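Local coordinates for arylamine n-acetyltransferase (Mycobacterium smegmatis, PDB 1W5R), which catalyses the transfer of an acetyl group, probably from acetyl-coenzyme A, to arylamines, at residues D45-I50 and Q269-E274; R67-Y72 and L260-G265; G88-R93 and D124-V129. The protein carries 1 engineered substitution. All coordinates share one frame; numbering follows the deposited sequence.

All three contacts are partly buried, and an arginine leads each. Interactions 1 and 2 are neighbours, their centres 12 Å apart: interaction 1 joins the end of helix 44-47 to helix 268-274, interaction 2 the loop after helix 57-66 to the loop before helix 268-274. They touch through the Asp45-Arg69 salt bridge and Leu48 and Ile50 packing on Leu263. Interaction 3, about 35 Å from interaction 1 and 30 Å from interaction 2, centre to centre, bridges by side chains across strand 111-119 of the larger antiparallel sheet. In interaction 1 the arginine grips a helix-end carbonyl among leucines, in interaction 2 two arginines share an aspartate, and in interaction 3 two glutamates share an arginine.

Interaction 1: D45-I50 and Q269-E274; sequences DPLLGI and QARVAE
Leu48 and Arg271 mark the closest backbone approach, with 7.1 Å between their CA atoms, where helix 44-47 unwinds beside helix 268-274. A Schellman motif ends the first helix: Ile50 N bonds back to Asp45 O and Gly49 N to Pro46 O, with Gly49 in the C-prime position at positive phi. The carbonyl of Leu47, in this last turn, becomes the target of Arg271. Its NE donates to Leu47 O at 2.9 Å, and the N-H...O angle of 170° makes the bond nearly straight. The oxygen lies at the guanidinium edge, in its plane, whereas NE stands 31° off the carbonyl plane. A bend at chi2 (55°) turns the arginine chain so that this edge faces the helix end. Arg271 NH2 donates to water 1, which lies 2.9 Å from Leu47 O and can donate to it, while NH1 forms a salt bridge with Glu274 OE1 at 2.9 Å; the guanidinium's orientation is thereby fixed from several directions. Around these polar links, Leu47 CD1 comes to 3.6 Å from Arg271 NE, and Leu48 CD2 lies 3.8 Å from Arg271 CB as the two side chains run alongside in opposite senses. Leu47 CD2 meets Val272 CG2 at 4.2 Å. Val272 also packs on Val248 and Leu249 of helix 245-255, and Leu47 on Leu211, so helix 268-274 packs against both helix 245-255 and the end of helix 44-47.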
loop_
_atom_site.group_PDB
_atom_site.type_symbol
_atom_site.label_atom_id
_atom_site.label_comp_id
_atom_site.label_asym_id
_atom_site.label_seq_id
_atom_site.Cartn_x
_atom_site.Cartn_y
_atom_site.Cartn_z
ATOM N N ASP A 45 -9.392 -20.465 -13.159
ATOM C CA ASP A 45 -9.860 -21.768 -13.654
ATOM C C ASP A 45 -9.232 -22.923 -12.851
ATOM O O ASP A 45 -9.963 -23.682 -12.224
ATOM C CB ASP A 45 -9.638 -21.930 -15.165
ATOM C CG ASP A 45 -10.721 -21.250 -15.998
ATOM O OD1 ASP A 45 -11.633 -20.590 -15.432
ATOM O OD2 ASP A 45 -10.657 -21.374 -17.247
ATOM N N PRO A 46 -7.886 -23.063 -12.842
ATOM C CA PRO A 46 -7.315 -24.179 -12.052
ATOM C C PRO A 46 -7.670 -24.113 -10.573
ATOM O O PRO A 46 -7.841 -25.160 -9.943
ATOM C CB PRO A 46 -5.800 -24.036 -12.224
ATOM C CG PRO A 46 -5.577 -23.046 -13.277
ATOM C CD PRO A 46 -6.854 -22.342 -13.616
ATOM N N LEU A 47 -7.770 -22.902 -10.024
ATOM C CA LEU A 47 -8.192 -22.750 -8.620
ATOM C C LEU A 47 -9.549 -23.425 -8.369
ATOM O O LEU A 47 -9.753 -24.078 -7.322
ATOM C CB LEU A 47 -8.245 -21.265 -8.220
ATOM C CG LEU A 47 -8.706 -20.974 -6.776
ATOM C CD1 LEU A 47 -7.715 -21.507 -5.756
ATOM C CD2 LEU A 47 -8.952 -19.487 -6.583
ATOM N N LEU A 48 -10.436 -23.301 -9.354
ATOM C CA LEU A 48 -11.807 -23.796 -9.247
ATOM C C LEU A 48 -11.955 -25.206 -9.822
ATOM O O LEU A 48 -13.079 -25.695 -10.006
ATOM C CB LEU A 48 -12.767 -22.826 -9.940
ATOM C CG LEU A 48 -12.877 -21.484 -9.198
ATOM C CD1 LEU A 48 -13.449 -20.411 -10.103
ATOM C CD2 LEU A 48 -13.713 -21.633 -7.920
ATOM N N GLY A 49 -10.830 -25.852 -10.117
ATOM C CA GLY A 49 -10.859 -27.234 -10.627
ATOM C C GLY A 49 -11.166 -27.345 -12.114
ATOM O O GLY A 49 -11.523 -28.423 -12.609
ATOM N N ILE A 50 -11.022 -26.239 -12.841
ATOM C CA ILE A 50 -11.204 -26.230 -14.292
ATOM C C ILE A 50 -9.810 -26.282 -14.935
ATOM O O ILE A 50 -9.042 -25.319 -14.837
ATOM C CB ILE A 50 -11.950 -24.957 -14.761
ATOM C CG1 ILE A 50 -13.310 -24.821 -14.053
ATOM C CG2 ILE A 50 -12.126 -24.965 -16.267
ATOM C CD1 ILE A 50 -13.909 -23.423 -14.106
ATOM N N GLN A 269 -16.365 -17.180 -4.240
ATOM C CA GLN A 269 -16.047 -16.499 -2.998
ATOM C C GLN A 269 -15.602 -17.494 -1.929
ATOM O O GLN A 269 -14.616 -17.252 -1.236
ATOM C CB GLN A 269 -17.230 -15.640 -2.512
ATOM C CG GLN A 269 -16.812 -14.525 -1.553
ATOM C CD GLN A 269 -17.983 -13.790 -0.941
ATOM O OE1 GLN A 269 -18.295 -12.671 -1.335
ATOM N NE2 GLN A 269 -18.642 -14.421 0.028
ATOM N N ALA A 270 -16.304 -18.628 -1.816
ATOM C CA ALA A 270 -15.955 -19.665 -0.847
ATOM C C ALA A 270 -14.605 -20.324 -1.133
ATOM O O ALA A 270 -13.865 -20.644 -0.215
ATOM C CB ALA A 270 -17.056 -20.729 -0.751
ATOM N N ARG A 271 -14.273 -20.511 -2.409
ATOM C CA ARG A 271 -13.000 -21.128 -2.730
ATOM C C ARG A 271 -11.843 -20.155 -2.488
ATOM O O ARG A 271 -10.784 -20.544 -2.004
ATOM C CB ARG A 271 -13.001 -21.610 -4.182
ATOM C CG ARG A 271 -11.680 -22.207 -4.666
ATOM C CD ARG A 271 -11.164 -23.368 -3.798
ATOM N NE ARG A 271 -9.961 -23.943 -4.402
ATOM C CZ ARG A 271 -8.978 -24.549 -3.746
ATOM N NH1 ARG A 271 -9.015 -24.685 -2.418
ATOM N NH2 ARG A 271 -7.933 -25.007 -4.433
ATOM N N VAL A 272 -12.058 -18.898 -2.841
ATOM C CA VAL A 272 -11.075 -17.857 -2.542
ATOM C C VAL A 272 -10.823 -17.770 -1.028
ATOM O O VAL A 272 -9.685 -17.609 -0.589
ATOM C CB VAL A 272 -11.502 -16.518 -3.157
ATOM C CG1 VAL A 272 -10.632 -15.374 -2.655
ATOM C CG2 VAL A 272 -11.403 -16.605 -4.665
ATOM N N ALA A 273 -11.882 -17.927 -0.226
ATOM C CA ALA A 273 -11.706 -17.933 1.228
ATOM C C ALA A 273 -10.711 -18.996 1.692
ATOM O O ALA A 273 -9.883 -18.737 2.561
ATOM C CB ALA A 273 -13.048 -18.111 1.925
ATOM N N GLU A 274 -10.752 -20.181 1.073
ATOM C CA GLU A 274 -9.867 -21.295 1.441
ATOM C C GLU A 274 -8.384 -21.000 1.206
ATOM O O GLU A 274 -7.515 -21.580 1.859
ATOM C CB GLU A 274 -10.229 -22.565 0.661
ATOM C CG GLU A 274 -11.545 -23.174 1.101
ATOM C CD GLU A 274 -11.940 -24.417 0.313
ATOM O OE1 GLU A 274 -11.357 -24.702 -0.748
ATOM O OE2 GLU A 274 -12.861 -25.116 0.786
HETATM O O HOH W 1 -7.610 -25.988 -7.134
#

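Interaction 2: R67-Y72 and L260-G265; sequences RRRGGY and LGDLAG
The guanidinium of Arg69 has Leu263 CD1 over one face, 3.9 Å above the plane and displaced toward the rim, and the Asp262 carboxylate at its edge. Arg67 also meets Asp262 edge-on, with OD2 and Arg69 NH2 both in its guanidinium plane. The two arginines are turned differently against the same acid: the carboxylate plane is 33° from that of Arg67 but 85° from that of Arg69. Arg67 grips side-on with two nitrogens on one oxygen. Its NE reaches Asp262 OD2 at 2.7 Å, nearly along the C-O axis, and NH2 reaches the same OD2 at 3.0 Å through the syn lone pair. Arg69 NH2 takes the other oxygen, OD1, at 2.7 Å, but that hydrogen bond is bent and weak. Bends at both chi2 and chi3 curl the Arg69 chain past the acid, leaving its CG 3.3 Å from Asp262 OD2. Buried Arg69 is also salt-bridged to Glu42 and Asp45. The segment leads into the helix that begins with the engineered glutamine at the presumed catalytic cysteine position. Three acids thus surround one buried arginine, and two arginines share Asp262, a pattern that would favour the charged form of each partner and bind the 260-265 turn electrostatically.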
loop_
_atom_site.group_PDB
_atom_site.type_symbol
_atom_site.label_atom_id
_atom_site.label_comp_id
_atom_site.label_asym_id
_atom_site.label_seq_id
_atom_site.Cartn_x
_atom_site.Cartn_y
_atom_site.Cartn_z
ATOM N N ARG A 67 -14.275 -13.318 -23.612
ATOM C CA ARG A 67 -14.903 -13.423 -22.287
ATOM C C ARG A 67 -14.298 -12.495 -21.234
ATOM O O ARG A 67 -14.737 -12.497 -20.077
ATOM C CB ARG A 67 -14.931 -14.880 -21.792
ATOM C CG ARG A 67 -15.595 -15.845 -22.788
ATOM C CD ARG A 67 -15.967 -17.222 -22.231
ATOM N NE ARG A 67 -15.169 -17.648 -21.096
ATOM C CZ ARG A 67 -14.234 -18.588 -21.127
ATOM N NH1 ARG A 67 -13.945 -19.230 -22.256
ATOM N NH2 ARG A 67 -13.581 -18.880 -20.012
ATOM N N ARG A 68 -13.284 -11.721 -21.631
ATOM C CA ARG A 68 -12.656 -10.721 -20.756
ATOM C C ARG A 68 -12.157 -11.334 -19.441
ATOM O O ARG A 68 -12.286 -10.768 -18.354
ATOM C CB ARG A 68 -13.577 -9.508 -20.547
ATOM C CG ARG A 68 -13.867 -8.770 -21.858
ATOM C CD ARG A 68 -14.936 -7.697 -21.689
ATOM N NE ARG A 68 -15.282 -7.064 -22.963
ATOM C CZ ARG A 68 -16.268 -6.183 -23.135
ATOM N NH1 ARG A 68 -17.030 -5.808 -22.110
ATOM N NH2 ARG A 68 -16.497 -5.676 -24.343
ATOM N N ARG A 69 -11.600 -12.527 -19.584
ATOM C CA ARG A 69 -10.883 -13.206 -18.522
ATOM C C ARG A 69 -9.405 -12.968 -18.767
ATOM O O ARG A 69 -9.013 -12.558 -19.858
ATOM C CB ARG A 69 -11.166 -14.706 -18.610
ATOM C CG ARG A 69 -12.609 -15.099 -18.205
ATOM C CD ARG A 69 -12.825 -15.074 -16.703
ATOM N NE ARG A 69 -11.815 -15.863 -16.011
ATOM C CZ ARG A 69 -11.863 -17.185 -15.832
ATOM N NH1 ARG A 69 -10.861 -17.792 -15.204
ATOM N NH2 ARG A 69 -12.905 -17.910 -16.271
ATOM N N GLY A 70 -8.581 -13.222 -17.752
ATOM C CA GLY A 70 -7.150 -13.335 -17.988
ATOM C C GLY A 70 -6.786 -14.799 -18.142
ATOM O O GLY A 70 -7.631 -15.660 -18.404
ATOM N N GLY A 71 -5.516 -15.097 -17.963
ATOM C CA GLY A 71 -5.064 -16.482 -17.982
ATOM C C GLY A 71 -3.685 -16.569 -17.394
ATOM O O GLY A 71 -3.162 -15.568 -16.871
ATOM N N TYR A 72 -3.121 -17.772 -17.409
ATOM C CA TYR A 72 -1.770 -17.957 -16.902
ATOM C C TYR A 72 -0.756 -18.130 -18.045
ATOM O O TYR A 72 -1.087 -17.798 -19.193
ATOM C CB TYR A 72 -1.717 -19.000 -15.761
ATOM C CG TYR A 72 -1.865 -20.476 -16.110
ATOM C CD1 TYR A 72 -1.779 -21.422 -15.094
ATOM C CD2 TYR A 72 -2.021 -20.926 -17.425
ATOM C CE1 TYR A 72 -1.878 -22.785 -15.348
ATOM C CE2 TYR A 72 -2.097 -22.305 -17.699
ATOM C CZ TYR A 72 -2.018 -23.225 -16.639
ATOM O OH TYR A 72 -2.062 -24.586 -16.847
ATOM N N LEU A 260 -16.193 -11.934 -13.355
ATOM C CA LEU A 260 -16.493 -13.178 -12.623
ATOM C C LEU A 260 -17.871 -13.771 -12.948
ATOM O O LEU A 260 -18.178 -14.904 -12.559
ATOM C CB LEU A 260 -16.342 -12.973 -11.114
ATOM C CG LEU A 260 -14.946 -12.717 -10.531
ATOM C CD1 LEU A 260 -15.055 -12.430 -9.046
ATOM C CD2 LEU A 260 -14.001 -13.893 -10.773
ATOM N N GLY A 261 -18.696 -13.001 -13.655
ATOM C CA GLY A 261 -19.949 -13.519 -14.214
ATOM C C GLY A 261 -19.703 -14.765 -15.052
ATOM O O GLY A 261 -20.539 -15.669 -15.090
ATOM N N ASP A 262 -18.542 -14.799 -15.709
ATOM C CA ASP A 262 -18.029 -15.973 -16.436
ATOM C C ASP A 262 -18.058 -17.263 -15.596
ATOM O O ASP A 262 -18.217 -18.359 -16.141
ATOM C CB ASP A 262 -16.600 -15.663 -16.946
ATOM C CG ASP A 262 -15.798 -16.918 -17.338
ATOM O OD1 ASP A 262 -15.574 -17.796 -16.486
ATOM O OD2 ASP A 262 -15.344 -17.009 -18.493
ATOM N N LEU A 263 -17.914 -17.123 -14.278
ATOM C CA LEU A 263 -17.796 -18.274 -13.374
ATOM C C LEU A 263 -19.020 -18.486 -12.471
ATOM O O LEU A 263 -18.895 -18.964 -11.340
ATOM C CB LEU A 263 -16.518 -18.150 -12.533
ATOM C CG LEU A 263 -15.189 -18.245 -13.292
ATOM C CD1 LEU A 263 -14.069 -17.598 -12.488
ATOM C CD2 LEU A 263 -14.844 -19.693 -13.661
ATOM N N ALA A 264 -20.198 -18.150 -12.995
ATOM C CA ALA A 264 -21.464 -18.286 -12.264
ATOM C C ALA A 264 -21.694 -19.702 -11.730
ATOM O O ALA A 264 -21.503 -20.688 -12.449
ATOM C CB ALA A 264 -22.625 -17.866 -13.148
ATOM N N GLY A 265 -22.122 -19.788 -10.473
ATOM C CA GLY A 265 -22.506 -21.085 -9.847
ATOM C C GLY A 265 -21.341 -21.978 -9.407
ATOM O O GLY A 265 -21.523 -23.189 -9.177
#

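Interaction 3: G88-R93 and D124-V129; sequences GFEVER and DGRYLV
Arg126 NH1 donates to Glu90 OE1 at 2.5 Å with an N-H...O angle of 164°, though the exact length is doubtful. The oxygen lies in the guanidinium plane and is met on its syn side, though out of the carboxylate plane. A second, weak bond runs from Arg126 NH2 to Glu90 OE2 at 3.0 Å, so both carboxylate oxygens are engaged along one guanidinium edge. Glu90 gets there by a sharp turn of its chain at chi2 (-106°), which folds the carboxylate across the arginine's end. Glu92 approaches differently, stacking its carboxylate over a face of the same guanidinium with the planes 27° apart. Glu92 OE1 is 3.9 Å from Arg126 NE, a long pairing of charges in which no N-H points at the oxygen, and Glu92 CG lies 3.7 Å from Arg126 NH2. Ser117 OG accepts from NE, which fixes the guanidinium's rotation further. The 9.1 Å between the CA atoms of Glu90 and Arg126 reflects an intervening strand: 111-119 runs antiparallel between 90-98 and 127-129, and Arg126 touches Ala119 of that strand. Val91, its CB directed away from this cluster, packs on helix 73-87, and Val129 touches helices 25-38 and 73-87.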
loop_
_atom_site.group_PDB
_atom_site.type_symbol
_atom_site.label_atom_id
_atom_site.label_comp_id
_atom_site.label_asym_id
_atom_site.label_seq_id
_atom_site.Cartn_x
_atom_site.Cartn_y
_atom_site.Cartn_z
ATOM N N GLY A 88 2.658 -11.250 -38.962
ATOM C CA GLY A 88 3.813 -11.412 -39.849
ATOM C C GLY A 88 5.153 -11.710 -39.195
ATOM O O GLY A 88 6.162 -11.899 -39.890
ATOM N N PHE A 89 5.182 -11.748 -37.859
ATOM C CA PHE A 89 6.389 -12.154 -37.134
ATOM C C PHE A 89 6.607 -13.655 -37.258
ATOM O O PHE A 89 5.658 -14.404 -37.477
ATOM C CB PHE A 89 6.264 -11.817 -35.645
ATOM C CG PHE A 89 6.210 -10.352 -35.346
ATOM C CD1 PHE A 89 4.995 -9.705 -35.199
ATOM C CD2 PHE A 89 7.383 -9.622 -35.180
ATOM C CE1 PHE A 89 4.941 -8.349 -34.889
ATOM C CE2 PHE A 89 7.343 -8.265 -34.884
ATOM C CZ PHE A 89 6.128 -7.625 -34.733
ATOM N N GLU A 90 7.852 -14.097 -37.112
ATOM C CA GLU A 90 8.129 -15.521 -37.055
ATOM C C GLU A 90 8.265 -15.907 -35.591
ATOM O O GLU A 90 9.030 -15.291 -34.841
ATOM C CB GLU A 90 9.381 -15.883 -37.843
ATOM C CG GLU A 90 9.548 -17.380 -38.078
ATOM C CD GLU A 90 10.631 -17.987 -37.211
ATOM O OE1 GLU A 90 11.802 -17.557 -37.336
ATOM O OE2 GLU A 90 10.323 -18.898 -36.417
ATOM N N VAL A 91 7.497 -16.917 -35.192
ATOM C CA VAL A 91 7.343 -17.240 -33.769
ATOM C C VAL A 91 7.651 -18.708 -33.502
ATOM O O VAL A 91 7.097 -19.605 -34.166
ATOM C CB VAL A 91 5.899 -16.932 -33.268
ATOM C CG1 VAL A 91 5.757 -17.214 -31.759
ATOM C CG2 VAL A 91 5.483 -15.499 -33.596
ATOM N N GLU A 92 8.539 -18.958 -32.546
ATOM C CA GLU A 92 8.730 -20.297 -31.990
ATOM C C GLU A 92 8.274 -20.291 -30.535
ATOM O O GLU A 92 8.500 -19.305 -29.816
ATOM C CB GLU A 92 10.181 -20.747 -32.120
ATOM C CG GLU A 92 10.576 -20.939 -33.590
ATOM C CD GLU A 92 12.033 -21.282 -33.804
ATOM O OE1 GLU A 92 12.881 -20.921 -32.959
ATOM O OE2 GLU A 92 12.333 -21.912 -34.846
ATOM N N ARG A 93 7.590 -21.362 -30.130
ATOM C CA ARG A 93 7.159 -21.530 -28.746
ATOM C C ARG A 93 8.174 -22.331 -27.963
ATOM O O ARG A 93 8.542 -23.445 -28.342
ATOM C CB ARG A 93 5.791 -22.220 -28.656
ATOM C CG ARG A 93 4.589 -21.360 -29.054
ATOM C CD ARG A 93 4.517 -21.102 -30.567
ATOM N NE ARG A 93 3.214 -20.559 -30.925
ATOM C CZ ARG A 93 2.847 -20.194 -32.150
ATOM N NH1 ARG A 93 3.694 -20.313 -33.175
ATOM N NH2 ARG A 93 1.630 -19.712 -32.350
ATOM N N ASP A 124 17.226 -9.733 -37.807
ATOM C CA ASP A 124 18.194 -9.197 -36.846
ATOM C C ASP A 124 18.216 -10.051 -35.572
ATOM O O ASP A 124 18.042 -9.543 -34.455
ATOM C CB ASP A 124 17.924 -7.717 -36.537
ATOM C CG ASP A 124 16.442 -7.399 -36.412
ATOM O OD1 ASP A 124 15.764 -7.995 -35.548
ATOM O OD2 ASP A 124 15.956 -6.537 -37.174
ATOM N N GLY A 125 18.434 -11.355 -35.750
ATOM C CA GLY A 125 18.394 -12.298 -34.633
ATOM C C GLY A 125 16.978 -12.512 -34.122
ATOM O O GLY A 125 16.002 -12.288 -34.847
ATOM N N ARG A 126 16.867 -12.946 -32.871
ATOM C CA ARG A 126 15.563 -13.245 -32.284
ATOM C C ARG A 126 15.372 -12.510 -30.968
ATOM O O ARG A 126 16.348 -12.080 -30.343
ATOM C CB ARG A 126 15.390 -14.747 -32.072
ATOM C CG ARG A 126 15.594 -15.575 -33.345
ATOM C CD ARG A 126 15.142 -17.005 -33.156
ATOM N NE ARG A 126 13.678 -17.129 -33.185
ATOM C CZ ARG A 126 12.949 -17.311 -34.288
ATOM N NH1 ARG A 126 13.537 -17.374 -35.481
ATOM N NH2 ARG A 126 11.629 -17.413 -34.213
ATOM N N TYR A 127 14.106 -12.374 -30.572
ATOM C CA TYR A 127 13.741 -11.711 -29.329
ATOM C C TYR A 127 12.987 -12.651 -28.409
ATOM O O TYR A 127 12.114 -13.404 -28.857
ATOM C CB TYR A 127 12.880 -10.489 -29.621
ATOM C CG TYR A 127 13.671 -9.425 -30.321
ATOM C CD1 TYR A 127 13.854 -9.460 -31.708
ATOM C CD2 TYR A 127 14.281 -8.412 -29.591
ATOM C CE1 TYR A 127 14.623 -8.475 -32.348
ATOM C CE2 TYR A 127 15.034 -7.432 -30.215
ATOM C CZ TYR A 127 15.204 -7.466 -31.580
ATOM O OH TYR A 127 15.967 -6.478 -32.161
ATOM N N LEU A 128 13.344 -12.613 -27.130
ATOM C CA LEU A 128 12.530 -13.257 -26.097
ATOM C C LEU A 128 11.325 -12.389 -25.788
ATOM O O LEU A 128 11.456 -11.189 -25.522
ATOM C CB LEU A 128 13.352 -13.502 -24.833
ATOM C CG LEU A 128 12.580 -14.133 -23.661
ATOM C CD1 LEU A 128 12.029 -15.511 -24.020
ATOM C CD2 LEU A 128 13.457 -14.166 -22.432
ATOM N N VAL A 129 10.143 -12.999 -25.838
ATOM C CA VAL A 129 8.903 -12.302 -25.512
ATOM C C VAL A 129 8.171 -13.162 -24.490
ATOM O O VAL A 129 7.988 -14.362 -24.694
ATOM C CB VAL A 129 8.033 -12.069 -26.773
ATOM C CG1 VAL A 129 6.702 -11.466 -26.392
ATOM C CG2 VAL A 129 8.784 -11.143 -27.750
#